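Local coordinates for protein 3-methyladenine DNA glycosylase (PDB 1PU6) that probably removes alkylated bases such as 3-methyladenine from DNA, as a helix-hairpin-helix glycosylase that starts base excision repair, at residues W23-A28 / T43-V48; L39-K44 / A94-D99. All coordinates share one frame; numbering follows the deposited sequence.

Contact 1. Residues W23-A28 / T43-V48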
ATOM      1  N   TRP A  23       5.799   9.873   2.103  1.00 16.90           N
ATOM      2  CA  TRP A  23       5.412   8.491   2.475  1.00 14.76           C
ATOM      3  C   TRP A  23       5.526   7.522   1.268  1.00 16.15           C
ATOM      4  O   TRP A  23       4.965   6.452   1.310  1.00 15.76           O
ATOM      5  CB  TRP A  23       3.967   8.434   3.044  1.00 15.73           C
ATOM      6  CG  TRP A  23       3.833   8.951   4.488  1.00 15.29           C
ATOM      7  CD1 TRP A  23       4.025  10.261   4.952  1.00 18.65           C
ATOM      8  CD2 TRP A  23       3.440   8.180   5.621  1.00 14.71           C
ATOM      9  NE1 TRP A  23       3.793  10.300   6.308  1.00 18.33           N
ATOM     10  CE2 TRP A  23       3.455   9.037   6.748  1.00 17.66           C
ATOM     11  CE3 TRP A  23       3.106   6.820   5.794  1.00 16.73           C
ATOM     12  CZ2 TRP A  23       3.112   8.587   8.050  1.00 18.30           C
ATOM     13  CZ3 TRP A  23       2.773   6.342   7.098  1.00 17.83           C
ATOM     14  CH2 TRP A  23       2.785   7.231   8.206  1.00 18.31           C
ATOM     15  N   TRP A  24       6.238   7.959   0.203  1.00 15.53           N
ATOM     16  CA  TRP A  24       6.500   7.231  -1.055  1.00 14.97           C
ATOM     17  C   TRP A  24       5.255   7.075  -1.935  1.00 14.80           C
ATOM     18  O   TRP A  24       5.265   7.455  -3.127  1.00 16.36           O
ATOM     19  CB  TRP A  24       7.185   5.874  -0.825  1.00 16.36           C
ATOM     20  CG  TRP A  24       7.403   5.108  -2.123  1.00 17.00           C
ATOM     21  CD1 TRP A  24       8.291   5.421  -3.143  1.00 16.38           C
ATOM     22  CD2 TRP A  24       6.715   3.940  -2.536  1.00 14.44           C
ATOM     23  NE1 TRP A  24       8.175   4.503  -4.155  1.00 17.51           N
ATOM     24  CE2 TRP A  24       7.235   3.558  -3.794  1.00 17.64           C
ATOM     25  CE3 TRP A  24       5.746   3.116  -1.934  1.00 15.59           C
ATOM     26  CZ2 TRP A  24       6.787   2.410  -4.488  1.00 18.03           C
ATOM     27  CZ3 TRP A  24       5.307   1.980  -2.621  1.00 17.78           C
ATOM     28  CH2 TRP A  24       5.853   1.626  -3.877  1.00 18.65           C
ATOM     29  N   TRP A  25       4.191   6.490  -1.362  1.00 13.77           N
ATOM     30  CA  TRP A  25       2.955   6.258  -2.155  1.00 14.13           C
ATOM     31  C   TRP A  25       2.352   7.674  -2.459  1.00 15.97           C
ATOM     32  O   TRP A  25       2.176   8.486  -1.515  1.00 15.67           O
ATOM     33  CB  TRP A  25       1.998   5.420  -1.270  1.00 14.16           C
ATOM     34  CG  TRP A  25       0.906   4.765  -2.012  1.00 14.03           C
ATOM     35  CD1 TRP A  25      -0.152   5.355  -2.651  1.00 15.01           C
ATOM     36  CD2 TRP A  25       0.749   3.347  -2.167  1.00 14.40           C
ATOM     37  NE1 TRP A  25      -0.957   4.379  -3.205  1.00 17.71           N
ATOM     38  CE2 TRP A  25      -0.434   3.138  -2.925  1.00 16.58           C
ATOM     39  CE3 TRP A  25       1.521   2.225  -1.774  1.00 15.61           C
ATOM     40  CZ2 TRP A  25      -0.880   1.851  -3.293  1.00 16.92           C
ATOM     41  CZ3 TRP A  25       1.078   0.928  -2.129  1.00 14.10           C
ATOM     42  CH2 TRP A  25      -0.114   0.764  -2.885  1.00 17.47           C
ATOM     43  N   PRO A  26       2.013   7.984  -3.718  1.00 16.45           N
ATOM     44  CA  PRO A  26       1.386   9.286  -4.021  1.00 17.68           C
ATOM     45  C   PRO A  26       0.007   9.428  -3.352  1.00 17.85           C
ATOM     46  O   PRO A  26      -0.803   8.492  -3.361  1.00 18.45           O
ATOM     47  CB  PRO A  26       1.263   9.329  -5.568  1.00 18.76           C
ATOM     48  CG  PRO A  26       1.602   7.991  -6.025  1.00 21.93           C
ATOM     49  CD  PRO A  26       2.161   7.113  -4.901  1.00 17.12           C
ATOM     50  N   ASN A  27      -0.223  10.584  -2.739  1.00 18.11           N
ATOM     51  CA  ASN A  27      -1.451  10.838  -1.984  1.00 17.25           C
ATOM     52  C   ASN A  27      -1.707   9.830  -0.831  1.00 17.62           C
ATOM     53  O   ASN A  27      -2.858   9.425  -0.549  1.00 16.83           O
ATOM     54  CB  ASN A  27      -2.680  10.965  -2.935  1.00 18.95           C
ATOM     55  CG  ASN A  27      -2.553  12.186  -3.858  1.00 23.62           C
ATOM     56  OD1 ASN A  27      -2.696  12.079  -5.111  1.00 32.93           O
ATOM     57  ND2 ASN A  27      -2.236  13.353  -3.260  1.00 27.36           N
ATOM     58  N   ALA A  28      -0.632   9.483  -0.131  1.00 16.79           N
ATOM     59  CA  ALA A  28      -0.710   8.685   1.093  1.00 16.54           C
ATOM     60  C   ALA A  28      -1.622   9.356   2.140  1.00 17.08           C
ATOM     61  O   ALA A  28      -1.795  10.607   2.191  1.00 18.33           O
ATOM     62  CB  ALA A  28       0.705   8.490   1.674  1.00 17.09           C
ATOM     63  N   THR A  43      -1.414  -6.480 -10.658  1.00 23.61           N
ATOM     64  CA  THR A  43      -1.056  -5.590 -11.799  1.00 24.28           C
ATOM     65  C   THR A  43       0.062  -4.618 -11.468  1.00 25.91           C
ATOM     66  O   THR A  43       0.695  -4.749 -10.427  1.00 29.29           O
ATOM     67  CB  THR A  43      -2.311  -4.863 -12.402  1.00 25.25           C
ATOM     68  OG1 THR A  43      -1.943  -4.215 -13.640  1.00 28.13           O
ATOM     69  CG2 THR A  43      -2.743  -3.725 -11.513  1.00 25.40           C
ATOM     70  N   LYS A  44       0.359  -3.693 -12.384  1.00 27.02           N
ATOM     71  CA  LYS A  44       1.410  -2.722 -12.171  1.00 28.34           C
ATOM     72  C   LYS A  44       0.835  -1.385 -11.750  1.00 27.60           C
ATOM     73  O   LYS A  44      -0.236  -0.990 -12.216  1.00 25.56           O
ATOM     74  CB  LYS A  44       2.278  -2.566 -13.454  1.00 28.72           C
ATOM     75  CG  LYS A  44       2.692  -3.941 -14.057  1.00 34.46           C
ATOM     76  N   PHE A  45       1.540  -0.690 -10.850  1.00 27.74           N
ATOM     77  CA  PHE A  45       1.043   0.597 -10.382  1.00 27.33           C
ATOM     78  C   PHE A  45       0.847   1.629 -11.505  1.00 26.26           C
ATOM     79  O   PHE A  45      -0.048   2.464 -11.420  1.00 26.78           O
ATOM     80  CB  PHE A  45       1.868   1.180  -9.227  1.00 27.63           C
ATOM     81  CG  PHE A  45       1.104   2.230  -8.446  1.00 27.54           C
ATOM     82  CD1 PHE A  45       1.446   3.579  -8.547  1.00 28.44           C
ATOM     83  CD2 PHE A  45      -0.008   1.885  -7.680  1.00 28.87           C
ATOM     84  CE1 PHE A  45       0.748   4.553  -7.855  1.00 31.71           C
ATOM     85  CE2 PHE A  45      -0.726   2.863  -7.007  1.00 28.74           C
ATOM     86  CZ  PHE A  45      -0.347   4.202  -7.093  1.00 28.72           C
ATOM     87  N   GLU A  46       1.610   1.541 -12.585  1.00 27.34           N
ATOM     88  CA  GLU A  46       1.418   2.482 -13.681  1.00 26.94           C
ATOM     89  C   GLU A  46       0.001   2.376 -14.327  1.00 27.00           C
ATOM     90  O   GLU A  46      -0.596   3.387 -14.783  1.00 26.21           O
ATOM     91  CB  GLU A  46       2.544   2.251 -14.692  1.00 29.19           C
ATOM     92  CG  GLU A  46       3.963   2.446 -14.129  1.00 33.74           C
ATOM     93  CD  GLU A  46       4.310   1.611 -12.895  0.50 38.79           C
ATOM     94  OE1 GLU A  46       4.566   2.217 -11.818  0.50 41.00           O
ATOM     95  OE2 GLU A  46       4.332   0.359 -12.989  1.00 41.80           O
ATOM     96  N   ALA A  47      -0.561   1.159 -14.312  1.00 24.64           N
ATOM     97  CA  ALA A  47      -1.922   0.956 -14.818  1.00 21.98           C
ATOM     98  C   ALA A  47      -2.922   1.539 -13.842  1.00 21.19           C
ATOM     99  O   ALA A  47      -3.991   2.049 -14.236  1.00 20.24           O
ATOM    100  CB  ALA A  47      -2.197  -0.515 -15.046  1.00 21.61           C
ATOM    101  N   VAL A  48      -2.606   1.410 -12.548  1.00 20.25           N
ATOM    102  CA  VAL A  48      -3.496   1.958 -11.510  1.00 19.49           C
ATOM    103  C   VAL A  48      -3.642   3.476 -11.701  1.00 19.16           C
ATOM    104  O   VAL A  48      -4.756   4.035 -11.530  1.00 18.92           O
ATOM    105  CB  VAL A  48      -2.971   1.605 -10.107  1.00 16.98           C
ATOM    106  CG1 VAL A  48      -3.809   2.269  -8.993  1.00 17.08           C
ATOM    107  CG2 VAL A  48      -3.027   0.085  -9.927  1.00 20.33           C
TER

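Contact 2. Residues L39-K44 / A94-D99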
ATOM      1  N   LEU A  39      -6.560  -1.656  -6.178  1.00 14.52           N
ATOM      2  CA  LEU A  39      -6.443  -1.799  -7.637  1.00 14.95           C
ATOM      3  C   LEU A  39      -5.121  -2.303  -8.124  1.00 16.39           C
ATOM      4  O   LEU A  39      -5.058  -2.858  -9.254  1.00 18.83           O
ATOM      5  CB  LEU A  39      -6.760  -0.491  -8.346  1.00 14.74           C
ATOM      6  CG  LEU A  39      -8.194   0.038  -8.198  1.00 13.93           C
ATOM      7  CD1 LEU A  39      -8.259   1.445  -8.863  1.00 17.12           C
ATOM      8  CD2 LEU A  39      -9.103  -0.939  -8.917  1.00 16.27           C
ATOM      9  N   THR A  40      -4.063  -2.160  -7.296  1.00 15.36           N
ATOM     10  CA  THR A  40      -2.781  -2.644  -7.754  1.00 17.79           C
ATOM     11  C   THR A  40      -2.573  -4.170  -7.668  1.00 17.38           C
ATOM     12  O   THR A  40      -1.580  -4.704  -8.172  1.00 19.83           O
ATOM     13  CB  THR A  40      -1.649  -1.828  -7.048  1.00 18.32           C
ATOM     14  OG1 THR A  40      -0.419  -1.989  -7.785  1.00 21.30           O
ATOM     15  CG2 THR A  40      -1.396  -2.341  -5.658  1.00 17.19           C
ATOM     16  N   GLN A  41      -3.480  -4.879  -7.012  1.00 18.96           N
ATOM     17  CA  GLN A  41      -3.341  -6.327  -6.869  1.00 18.71           C
ATOM     18  C   GLN A  41      -3.247  -7.035  -8.226  1.00 19.87           C
ATOM     19  O   GLN A  41      -4.060  -6.783  -9.119  1.00 20.28           O
ATOM     20  CB  GLN A  41      -4.490  -6.868  -5.986  1.00 18.62           C
ATOM     21  CG  GLN A  41      -4.412  -8.383  -5.630  1.00 17.97           C
ATOM     22  CD  GLN A  41      -5.480  -8.768  -4.592  1.00 18.62           C
ATOM     23  OE1 GLN A  41      -5.432  -8.347  -3.413  1.00 18.95           O
ATOM     24  NE2 GLN A  41      -6.454  -9.554  -5.026  1.00 21.51           N
ATOM     25  N   ASN A  42      -2.217  -7.892  -8.404  1.00 20.89           N
ATOM     26  CA  ASN A  42      -2.021  -8.630  -9.668  1.00 24.01           C
ATOM     27  C   ASN A  42      -1.783  -7.739 -10.891  1.00 24.09           C
ATOM     28  O   ASN A  42      -1.906  -8.201 -12.031  1.00 26.62           O
ATOM     29  CB  ASN A  42      -3.155  -9.649  -9.892  1.00 24.40           C
ATOM     30  CG  ASN A  42      -3.097 -10.756  -8.875  1.00 26.90           C
ATOM     31  OD1 ASN A  42      -1.992 -11.287  -8.592  1.00 31.94           O
ATOM     32  ND2 ASN A  42      -4.246 -11.116  -8.292  1.00 30.02           N
ATOM     33  N   THR A  43      -1.414  -6.480 -10.658  1.00 23.61           N
ATOM     34  CA  THR A  43      -1.056  -5.590 -11.799  1.00 24.28           C
ATOM     35  C   THR A  43       0.062  -4.618 -11.468  1.00 25.91           C
ATOM     36  O   THR A  43       0.695  -4.749 -10.427  1.00 29.29           O
ATOM     37  CB  THR A  43      -2.311  -4.863 -12.402  1.00 25.25           C
ATOM     38  OG1 THR A  43      -1.943  -4.215 -13.640  1.00 28.13           O
ATOM     39  CG2 THR A  43      -2.743  -3.725 -11.513  1.00 25.40           C
ATOM     40  N   LYS A  44       0.359  -3.693 -12.384  1.00 27.02           N
ATOM     41  CA  LYS A  44       1.410  -2.722 -12.171  1.00 28.34           C
ATOM     42  C   LYS A  44       0.835  -1.385 -11.750  1.00 27.60           C
ATOM     43  O   LYS A  44      -0.236  -0.990 -12.216  1.00 25.56           O
ATOM     44  CB  LYS A  44       2.278  -2.566 -13.454  1.00 28.72           C
ATOM     45  CG  LYS A  44       2.692  -3.941 -14.057  1.00 34.46           C
ATOM     46  N   ALA A  94     -14.027  -3.893  -9.415  1.00 13.05           N
ATOM     47  CA  ALA A  94     -15.176  -3.025  -9.144  1.00 12.88           C
ATOM     48  C   ALA A  94     -16.008  -3.581  -7.994  1.00 13.71           C
ATOM     49  O   ALA A  94     -16.343  -2.844  -7.049  1.00 13.10           O
ATOM     50  CB  ALA A  94     -16.054  -2.822 -10.429  1.00 13.44           C
ATOM     51  N   LYS A  95     -16.353  -4.867  -8.044  1.00 13.11           N
ATOM     52  CA  LYS A  95     -17.147  -5.426  -6.959  1.00 13.85           C
ATOM     53  C   LYS A  95     -16.382  -5.364  -5.578  1.00 14.13           C
ATOM     54  O   LYS A  95     -16.959  -5.056  -4.531  1.00 15.08           O
ATOM     55  CB  LYS A  95     -17.528  -6.886  -7.267  1.00 15.55           C
ATOM     56  CG  LYS A  95     -18.265  -7.545  -6.050  1.00 18.44           C
ATOM     57  CD  LYS A  95     -18.991  -8.794  -6.489  1.00 22.80           C
ATOM     58  CE  LYS A  95     -19.562  -9.546  -5.286  1.00 27.47           C
ATOM     59  NZ  LYS A  95     -20.662  -8.786  -4.558  1.00 28.36           N
ATOM     60  N   ARG A  96     -15.101  -5.660  -5.622  1.00 12.57           N
ATOM     61  CA  ARG A  96     -14.303  -5.661  -4.386  1.00 12.75           C
ATOM     62  C   ARG A  96     -14.301  -4.251  -3.744  1.00 13.02           C
ATOM     63  O   ARG A  96     -14.440  -4.129  -2.514  1.00 13.45           O
ATOM     64  CB  ARG A  96     -12.867  -5.994  -4.743  1.00 13.51           C
ATOM     65  CG  ARG A  96     -12.015  -6.266  -3.575  1.00 15.96           C
ATOM     66  CD  ARG A  96     -10.623  -6.781  -4.064  1.00 19.33           C
ATOM     67  NE  ARG A  96     -10.795  -7.899  -5.038  1.00 21.50           N
ATOM     68  CZ  ARG A  96      -9.901  -8.230  -5.962  1.00 24.64           C
ATOM     69  NH1 ARG A  96      -8.779  -7.548  -6.082  1.00 24.58           N
ATOM     70  NH2 ARG A  96     -10.116  -9.288  -6.761  1.00 26.14           N
ATOM     71  N   LEU A  97     -14.129  -3.198  -4.576  1.00 11.76           N
ATOM     72  CA  LEU A  97     -14.193  -1.791  -4.061  1.00 11.89           C
ATOM     73  C   LEU A  97     -15.553  -1.391  -3.498  1.00 12.14           C
ATOM     74  O   LEU A  97     -15.661  -0.734  -2.457  1.00 11.93           O
ATOM     75  CB  LEU A  97     -13.803  -0.785  -5.169  1.00 12.05           C
ATOM     76  CG  LEU A  97     -12.321  -0.790  -5.464  1.00 13.97           C
ATOM     77  CD1 LEU A  97     -12.076   0.103  -6.710  1.00 17.81           C
ATOM     78  CD2 LEU A  97     -11.464  -0.369  -4.256  1.00 16.17           C
ATOM     79  N   ILE A  98     -16.611  -1.743  -4.239  1.00 12.12           N
ATOM     80  CA  ILE A  98     -17.971  -1.421  -3.794  1.00 13.41           C
ATOM     81  C   ILE A  98     -18.304  -2.100  -2.463  1.00 13.61           C
ATOM     82  O   ILE A  98     -18.823  -1.456  -1.512  1.00 15.02           O
ATOM     83  CB  ILE A  98     -18.983  -1.790  -4.900  1.00 13.05           C
ATOM     84  CG1 ILE A  98     -18.812  -0.821  -6.071  1.00 14.96           C
ATOM     85  CG2 ILE A  98     -20.410  -1.771  -4.362  1.00 15.64           C
ATOM     86  CD1 ILE A  98     -19.528  -1.296  -7.374  1.00 17.17           C
ATOM     87  N   ASP A  99     -18.012  -3.385  -2.382  1.00 13.90           N
ATOM     88  CA  ASP A  99     -18.298  -4.114  -1.152  1.00 13.25           C
ATOM     89  C   ASP A  99     -17.428  -3.643   0.046  1.00 14.25           C
ATOM     90  O   ASP A  99     -17.933  -3.509   1.199  1.00 14.85           O
ATOM     91  CB  ASP A  99     -18.181  -5.625  -1.380  1.00 15.18           C
ATOM     92  CG  ASP A  99     -19.334  -6.186  -2.251  0.50 12.23           C
ATOM     93  OD1 ASP A  99     -20.318  -5.439  -2.590  0.50 14.40           O
ATOM     94  OD2 ASP A  99     -19.339  -7.390  -2.642  0.50 13.88           O
TER
HETATM   95  O   HOH W   1      -7.264  -6.081  -3.961  1.00 19.88           O

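Contact 1. Residues W23-A28 / T43-V48
Phe45, in the first turn of helix 45-57, meets Trp25 and Pro26 of the loop before helix 31-39 in an aromatic cluster that probably lines the base-binding pocket of this glycosylase. The chi1 of -160°, with CG anti to the backbone N, points the Phe45 ring across the gap, and its far rim, CE1, CZ and CE2, does the touching. Phe45 CE2 lies 3.9 Å from Trp25 CZ2, and Phe45 CZ is equally distant, 3.9 Å, from Trp25 NE1, within van der Waals range. The phenyl ring and the five-membered ring of the indole are steeply inclined to one another, their planes 69° apart and their centroids 5.3 Å apart, in neither a stack nor a T-shaped pair. On the other flank of the phenyl rim, Phe45 CE1 packs at 4.0 Å against Pro26 CG; the proline ring and the phenylalanine approach from opposite directions. No hydrogen bond links the two segments; they meet by van der Waals contact between rings. A type II turn from Trp25 to Ala28 shapes the loop at Pro26, while the Trp25 ring also meets Tyr140. A beta-mercaptoethanol molecule, probably from the crystallisation liquor, lies about 3 Å from the Phe45 side chain and suggests that small molecules can reach this spot. Aromatic rings grouped in this way are consistent with the pocket in which HhH-GPD glycosylases hold a flipped-out base.

Contact 2. Residues L39-K44 / A94-D99
Gln41, just beyond helix 31-39, and Arg96 of helix 90-108 bring their side chains together at about a right angle. From CB the Gln41 chain runs out extended through CG, with CG anti to the backbone N (chi1 -175°), and brings its amide alongside the Arg96 guanidinium. Gln41 CD lies 3.8 Å from Arg96 NH1, and Gln41 NE2 is closer still, 3.2 Å from that nitrogen. Both nitrogens are donors, so this proximity is no hydrogen bond; the two planes lie 26° apart. NE2 instead donates to Gly128 O, whereas OE1 accepts from Gly130 N and, weakly, from Ser133 OG. A water joins the two side chains on the oxygen side: Arg96 NH1 donates to it over 3.0 Å, and it passes a weak bond, also 3.0 Å, to Gln41 OE1. With several partners, the amide is fixed in rotation and its ends are told apart. Apolar packing completes the contact, as Leu39 CD2 meets Leu97 CD1 at 3.8 Å, the two leucines crossing nearly perpendicularly. Lys93 NZ bonds the carbonyls of Leu39 and Gln41, at and just past the C-terminal end of helix 31-39. Gly128 and Gly130 belong to a Gly-Ile-Gly hairpin ahead of helix 131-141, so the Gln41 amide clasps the hairpin of the helix-hairpin-helix motif characteristic of this superfamily.

Three of the four segments come from one region of the chain, residues 23-48, and the centres of the two contacts are 13 Å apart. Segment 23-28 comes first, then helix 31-39, then 39-44, which overlaps 43-48 at the start of helix 45-57; Thr43 and Lys44 belong to both contacts. Segment 94-99, on helix 90-108, follows after some fifty residues. The contacts also touch directly, Val48 CG2 of contact 1 lying 3.5 Å from Thr40 CA of contact 2. The connection from helix 31-39 into helix 45-57 thus presents Gln41 to the hairpin and, four residues later, Phe45 to the probable base pocket, making the two sites close neighbours in the all-helical fold.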